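Long-range contact in gram-negative insecticidal protein (Chromobacterium piscinae, PDB 6FBM), which is an insecticidal toxin of the MACPF and beta-tripod families that probably acts by forming pores in target membranes: residues V314-M326 with G369-L383. Residues are numbered along the deposited sequence; the frame is centred on the assembly and turned at random.
Sequences VDKVLLMDARPPM and GHAPIFKDLFDLGVL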
loop_
_atom_site.group_PDB
_atom_site.type_symbol
_atom_site.label_atom_id
_atom_site.label_comp_id
_atom_site.label_asym_id
_atom_site.label_seq_id
_atom_site.Cartn_x
_atom_site.Cartn_y
_atom_site.Cartn_z
ATOM N N VAL A 314 -39.747 23.386 28.528
ATOM C CA VAL A 314 -41.176 23.174 28.379
ATOM C C VAL A 314 -41.608 22.530 29.690
ATOM O O VAL A 314 -41.496 21.329 29.866
ATOM C CB VAL A 314 -41.473 22.235 27.187
ATOM C CG1 VAL A 314 -42.935 21.823 27.160
ATOM C CG2 VAL A 314 -41.093 22.929 25.894
ATOM N N ASP A 315 -42.075 23.357 30.620
ATOM C CA ASP A 315 -42.661 22.899 31.883
ATOM C C ASP A 315 -44.127 22.458 31.731
ATOM O O ASP A 315 -44.595 21.600 32.492
ATOM C CB ASP A 315 -42.552 24.012 32.929
ATOM C CG ASP A 315 -41.123 24.336 33.291
ATOM O OD1 ASP A 315 -40.386 23.431 33.707
ATOM O OD2 ASP A 315 -40.759 25.513 33.187
ATOM N N LYS A 316 -44.828 23.029 30.754
ATOM C CA LYS A 316 -46.226 22.757 30.538
ATOM C C LYS A 316 -46.333 21.477 29.713
ATOM O O LYS A 316 -46.317 21.517 28.477
ATOM C CB LYS A 316 -46.901 23.933 29.813
ATOM C CG LYS A 316 -46.744 25.314 30.460
ATOM C CD LYS A 316 -47.860 25.598 31.419
ATOM C CE LYS A 316 -47.608 26.784 32.350
ATOM N NZ LYS A 316 -48.117 28.063 31.771
ATOM N N VAL A 317 -46.445 20.338 30.397
ATOM C CA VAL A 317 -46.400 19.027 29.717
ATOM C C VAL A 317 -47.687 18.255 29.674
ATOM O O VAL A 317 -47.754 17.200 29.030
ATOM C CB VAL A 317 -45.308 18.127 30.319
ATOM C CG1 VAL A 317 -43.946 18.731 30.040
ATOM C CG2 VAL A 317 -45.519 17.888 31.833
ATOM N N LEU A 318 -48.722 18.776 30.333
ATOM C CA LEU A 318 -50.047 18.195 30.260
ATOM C C LEU A 318 -50.921 19.118 29.459
ATOM O O LEU A 318 -51.084 20.281 29.786
ATOM C CB LEU A 318 -50.605 17.976 31.656
ATOM C CG LEU A 318 -49.911 16.899 32.486
ATOM C CD1 LEU A 318 -50.471 16.836 33.907
ATOM C CD2 LEU A 318 -50.028 15.532 31.823
ATOM N N LEU A 319 -51.488 18.565 28.403
ATOM C CA LEU A 319 -52.438 19.258 27.574
ATOM C C LEU A 319 -53.803 19.012 28.182
ATOM O O LEU A 319 -54.277 17.875 28.217
ATOM C CB LEU A 319 -52.345 18.687 26.168
ATOM C CG LEU A 319 -53.142 19.304 25.026
ATOM C CD1 LEU A 319 -52.848 20.775 24.847
ATOM C CD2 LEU A 319 -52.857 18.513 23.763
ATOM N N MET A 320 -54.432 20.089 28.654
ATOM C CA MET A 320 -55.757 20.025 29.283
ATOM C C MET A 320 -56.902 20.369 28.317
ATOM O O MET A 320 -56.825 21.291 27.493
ATOM C CB MET A 320 -55.817 20.987 30.457
ATOM C CG MET A 320 -57.020 20.800 31.336
ATOM S SD MET A 320 -56.893 21.761 32.859
ATOM C CE MET A 320 -56.936 23.450 32.233
ATOM N N ASP A 321 -57.982 19.620 28.460
ATOM C CA ASP A 321 -59.275 19.982 27.927
ATOM C C ASP A 321 -60.187 20.124 29.154
ATOM O O ASP A 321 -60.536 19.126 29.784
ATOM C CB ASP A 321 -59.742 18.898 26.956
ATOM C CG ASP A 321 -61.144 19.135 26.444
ATOM O OD1 ASP A 321 -61.794 20.088 26.911
ATOM O OD2 ASP A 321 -61.613 18.338 25.625
ATOM N N ALA A 322 -60.520 21.375 29.501
ATOM C CA ALA A 322 -61.254 21.670 30.740
ATOM C C ALA A 322 -62.761 21.463 30.617
ATOM O O ALA A 322 -63.439 21.382 31.645
ATOM C CB ALA A 322 -60.962 23.094 31.227
ATOM N N ARG A 323 -63.294 21.376 29.387
ATOM C CA ARG A 323 -64.734 21.231 29.167
ATOM C C ARG A 323 -65.029 20.032 28.248
ATOM O O ARG A 323 -65.618 20.189 27.169
ATOM C CB ARG A 323 -65.348 22.513 28.562
ATOM C CG ARG A 323 -65.130 23.855 29.293
ATOM C CD ARG A 323 -65.563 24.964 28.345
ATOM N NE ARG A 323 -65.432 26.326 28.884
ATOM C CZ ARG A 323 -64.294 27.025 29.002
ATOM N NH1 ARG A 323 -63.112 26.522 28.643
ATOM N NH2 ARG A 323 -64.340 28.275 29.494
ATOM N N PRO A 324 -64.638 18.806 28.671
ATOM C CA PRO A 324 -65.016 17.654 27.878
ATOM C C PRO A 324 -66.492 17.285 28.093
ATOM O O PRO A 324 -67.128 17.790 29.045
ATOM C CB PRO A 324 -64.106 16.559 28.429
ATOM C CG PRO A 324 -63.976 16.898 29.870
ATOM C CD PRO A 324 -63.952 18.397 29.915
ATOM N N PRO A 325 -67.027 16.400 27.240
ATOM C CA PRO A 325 -68.379 15.935 27.487
ATOM C C PRO A 325 -68.481 15.165 28.805
ATOM O O PRO A 325 -67.664 14.293 29.046
ATOM C CB PRO A 325 -68.684 15.017 26.291
ATOM C CG PRO A 325 -67.696 15.394 25.247
ATOM C CD PRO A 325 -66.467 15.853 25.999
ATOM N N MET A 326 -69.468 15.490 29.634
ATOM C CA MET A 326 -69.679 14.795 30.892
ATOM C C MET A 326 -70.852 13.843 30.747
ATOM O O MET A 326 -71.911 14.220 30.264
ATOM C CB MET A 326 -69.933 15.802 32.011
ATOM C CG MET A 326 -68.821 16.804 32.187
ATOM S SD MET A 326 -67.226 16.106 32.646
ATOM C CE MET A 326 -67.607 15.304 34.188
ATOM N N GLY A 369 -70.862 20.925 36.403
ATOM C CA GLY A 369 -69.578 21.394 35.925
ATOM C C GLY A 369 -68.868 20.351 35.074
ATOM O O GLY A 369 -69.463 19.355 34.622
ATOM N N HIS A 370 -67.571 20.567 34.895
ATOM C CA HIS A 370 -66.733 19.710 34.094
ATOM C C HIS A 370 -65.524 19.247 34.897
ATOM O O HIS A 370 -64.954 19.999 35.665
ATOM C CB HIS A 370 -66.291 20.454 32.833
ATOM C CG HIS A 370 -67.419 20.753 31.904
ATOM N ND1 HIS A 370 -67.798 19.893 30.900
ATOM C CD2 HIS A 370 -68.249 21.820 31.830
ATOM C CE1 HIS A 370 -68.816 20.423 30.238
ATOM N NE2 HIS A 370 -69.104 21.588 30.784
ATOM N N ALA A 371 -65.171 17.980 34.694
ATOM C CA ALA A 371 -63.928 17.414 35.178
ATOM C C ALA A 371 -62.953 17.457 34.023
ATOM O O ALA A 371 -63.221 16.903 32.976
ATOM C CB ALA A 371 -64.122 15.979 35.635
ATOM N N PRO A 372 -61.792 18.100 34.217
ATOM C CA PRO A 372 -60.853 18.160 33.121
ATOM C C PRO A 372 -60.231 16.781 32.775
ATOM O O PRO A 372 -60.194 15.855 33.607
ATOM C CB PRO A 372 -59.807 19.134 33.629
ATOM C CG PRO A 372 -59.830 19.009 35.099
ATOM C CD PRO A 372 -61.220 18.628 35.483
ATOM N N ILE A 373 -59.793 16.673 31.533
ATOM C CA ILE A 373 -59.017 15.546 31.049
ATOM C C ILE A 373 -57.688 16.057 30.521
ATOM O O ILE A 373 -57.575 17.203 30.116
ATOM C CB ILE A 373 -59.785 14.692 30.005
ATOM C CG1 ILE A 373 -60.232 15.517 28.797
ATOM C CG2 ILE A 373 -60.980 14.051 30.688
ATOM C CD1 ILE A 373 -61.004 14.734 27.760
ATOM N N PHE A 374 -56.670 15.218 30.620
ATOM C CA PHE A 374 -55.290 15.622 30.360
ATOM C C PHE A 374 -54.630 14.638 29.420
ATOM O O PHE A 374 -54.921 13.449 29.449
ATOM C CB PHE A 374 -54.509 15.700 31.654
ATOM C CG PHE A 374 -55.064 16.685 32.634
ATOM C CD1 PHE A 374 -54.669 18.005 32.593
ATOM C CD2 PHE A 374 -55.949 16.299 33.597
ATOM C CE1 PHE A 374 -55.165 18.923 33.507
ATOM C CE2 PHE A 374 -56.449 17.214 34.520
ATOM C CZ PHE A 374 -56.042 18.532 34.487
ATOM N N LYS A 375 -53.767 15.159 28.564
ATOM C CA LYS A 375 -53.046 14.359 27.599
ATOM C C LYS A 375 -51.542 14.528 27.805
ATOM O O LYS A 375 -51.051 15.639 27.967
ATOM C CB LYS A 375 -53.438 14.764 26.185
ATOM C CG LYS A 375 -52.598 14.091 25.116
ATOM C CD LYS A 375 -53.198 14.272 23.727
ATOM C CE LYS A 375 -52.302 13.658 22.660
ATOM N NZ LYS A 375 -53.107 13.275 21.467
ATOM N N ASP A 376 -50.832 13.405 27.785
ATOM C CA ASP A 376 -49.388 13.384 27.866
ATOM C C ASP A 376 -48.818 13.731 26.483
ATOM O O ASP A 376 -48.484 12.853 25.703
ATOM C CB ASP A 376 -48.934 11.998 28.356
ATOM C CG ASP A 376 -47.480 11.982 28.836
ATOM O OD1 ASP A 376 -46.724 12.941 28.540
ATOM O OD2 ASP A 376 -47.110 11.008 29.532
ATOM N N LEU A 377 -48.728 15.024 26.196
ATOM C CA LEU A 377 -48.451 15.515 24.815
ATOM C C LEU A 377 -47.110 15.019 24.250
ATOM O O LEU A 377 -47.053 14.497 23.131
ATOM C CB LEU A 377 -48.439 17.043 24.774
ATOM C CG LEU A 377 -48.271 17.701 23.397
ATOM C CD1 LEU A 377 -49.098 17.051 22.277
ATOM C CD2 LEU A 377 -48.624 19.196 23.510
ATOM N N PHE A 378 -46.063 15.169 25.065
ATOM C CA PHE A 378 -44.700 14.812 24.686
ATOM C C PHE A 378 -44.316 13.372 25.052
ATOM O O PHE A 378 -43.155 13.003 24.927
ATOM C CB PHE A 378 -43.744 15.804 25.350
ATOM C CG PHE A 378 -44.151 17.233 25.147
ATOM C CD1 PHE A 378 -44.086 17.801 23.892
ATOM C CD2 PHE A 378 -44.640 17.974 26.186
ATOM C CE1 PHE A 378 -44.502 19.097 23.667
ATOM C CE2 PHE A 378 -45.068 19.282 25.992
ATOM C CZ PHE A 378 -44.981 19.857 24.725
ATOM N N ASP A 379 -45.297 12.573 25.502
ATOM C CA ASP A 379 -45.136 11.148 25.745
ATOM C C ASP A 379 -44.003 10.930 26.730
ATOM O O ASP A 379 -43.076 10.151 26.494
ATOM C CB ASP A 379 -44.889 10.401 24.413
ATOM C CG ASP A 379 -44.838 8.898 24.555
ATOM O OD1 ASP A 379 -45.503 8.337 25.459
ATOM O OD2 ASP A 379 -44.105 8.278 23.753
ATOM N N LEU A 380 -44.048 11.682 27.824
ATOM C CA LEU A 380 -43.039 11.626 28.864
ATOM C C LEU A 380 -43.306 10.600 29.945
ATOM O O LEU A 380 -42.472 10.434 30.810
ATOM C CB LEU A 380 -42.948 12.989 29.537
ATOM C CG LEU A 380 -42.648 14.170 28.648
ATOM C CD1 LEU A 380 -42.718 15.458 29.410
ATOM C CD2 LEU A 380 -41.293 13.991 28.015
ATOM N N GLY A 381 -44.460 9.939 29.910
ATOM C CA GLY A 381 -44.917 9.066 30.997
ATOM C C GLY A 381 -45.330 9.784 32.265
ATOM O O GLY A 381 -45.274 9.191 33.351
ATOM N N VAL A 382 -45.737 11.042 32.160
ATOM C CA VAL A 382 -46.290 11.777 33.328
ATOM C C VAL A 382 -47.683 11.329 33.757
ATOM O O VAL A 382 -48.081 11.543 34.909
ATOM C CB VAL A 382 -46.316 13.308 33.119
ATOM C CG1 VAL A 382 -44.910 13.858 33.002
ATOM C CG2 VAL A 382 -47.113 13.699 31.900
ATOM N N LEU A 383 -48.431 10.762 32.804
ATOM C CA LEU A 383 -49.671 10.075 33.076
ATOM C C LEU A 383 -49.383 8.609 32.983
ATOM O O LEU A 383 -48.771 8.150 32.019
ATOM C CB LEU A 383 -50.731 10.435 32.041
ATOM C CG LEU A 383 -51.082 11.927 31.942
ATOM C CD1 LEU A 383 -52.124 12.143 30.867
ATOM C CD2 LEU A 383 -51.541 12.484 33.287
HETATM O O HOH W 1 -45.925 15.435 27.786
#
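Leu-319 and Lys-375 exchange backbone hydrogen bonds in both directions, Leu-319 N to Lys-375 O at 3.0 Å and Lys-375 N to Leu-319 O at 2.8 Å, and Asp-321 and Ile-373 do the same, joining antiparallel strands 318-321 and 373-376. Beyond them, His-370 ND1 donates to Pro-324 O (2.9 Å) in the planes of both ring and carbonyl; histidine suits the place because its flat ring also takes Arg-323 CA over one face. Asp-321 OD1 receives Arg-323 N in an Asx turn where the chain leaves the strand. At the other end a water bridges Val-317 O, Asp-376 OD1 and Phe-378 N; Asp-376 OD1 also accepts Leu-380 N, tying the type I turn Asp-376 to Asp-379 to the next residue.

Among apolar contacts, Met-320 lies alongside Phe-374; with CG anti to the backbone N (chi1 -168°) and chi2 extended, its polarisable SD reaches Phe-374 CE1 at 3.4 Å, a Met-aromatic contact oblique to the ring. Branched Leu-318 sends CD2 to Val-382 CG2, and compact Val-317 fits CG1 against Leu-380 CD1 (3.6 Å). Val-314 CG1 meets Phe-378 CE2.

The pair forms the centre of a mixed sheet, flanked by strands 352-354 and 513-515; Tyr-352 touches Leu-319 and Ile-373, and helix 516-524 packs Met-519 on Leu-319 and Leu-377.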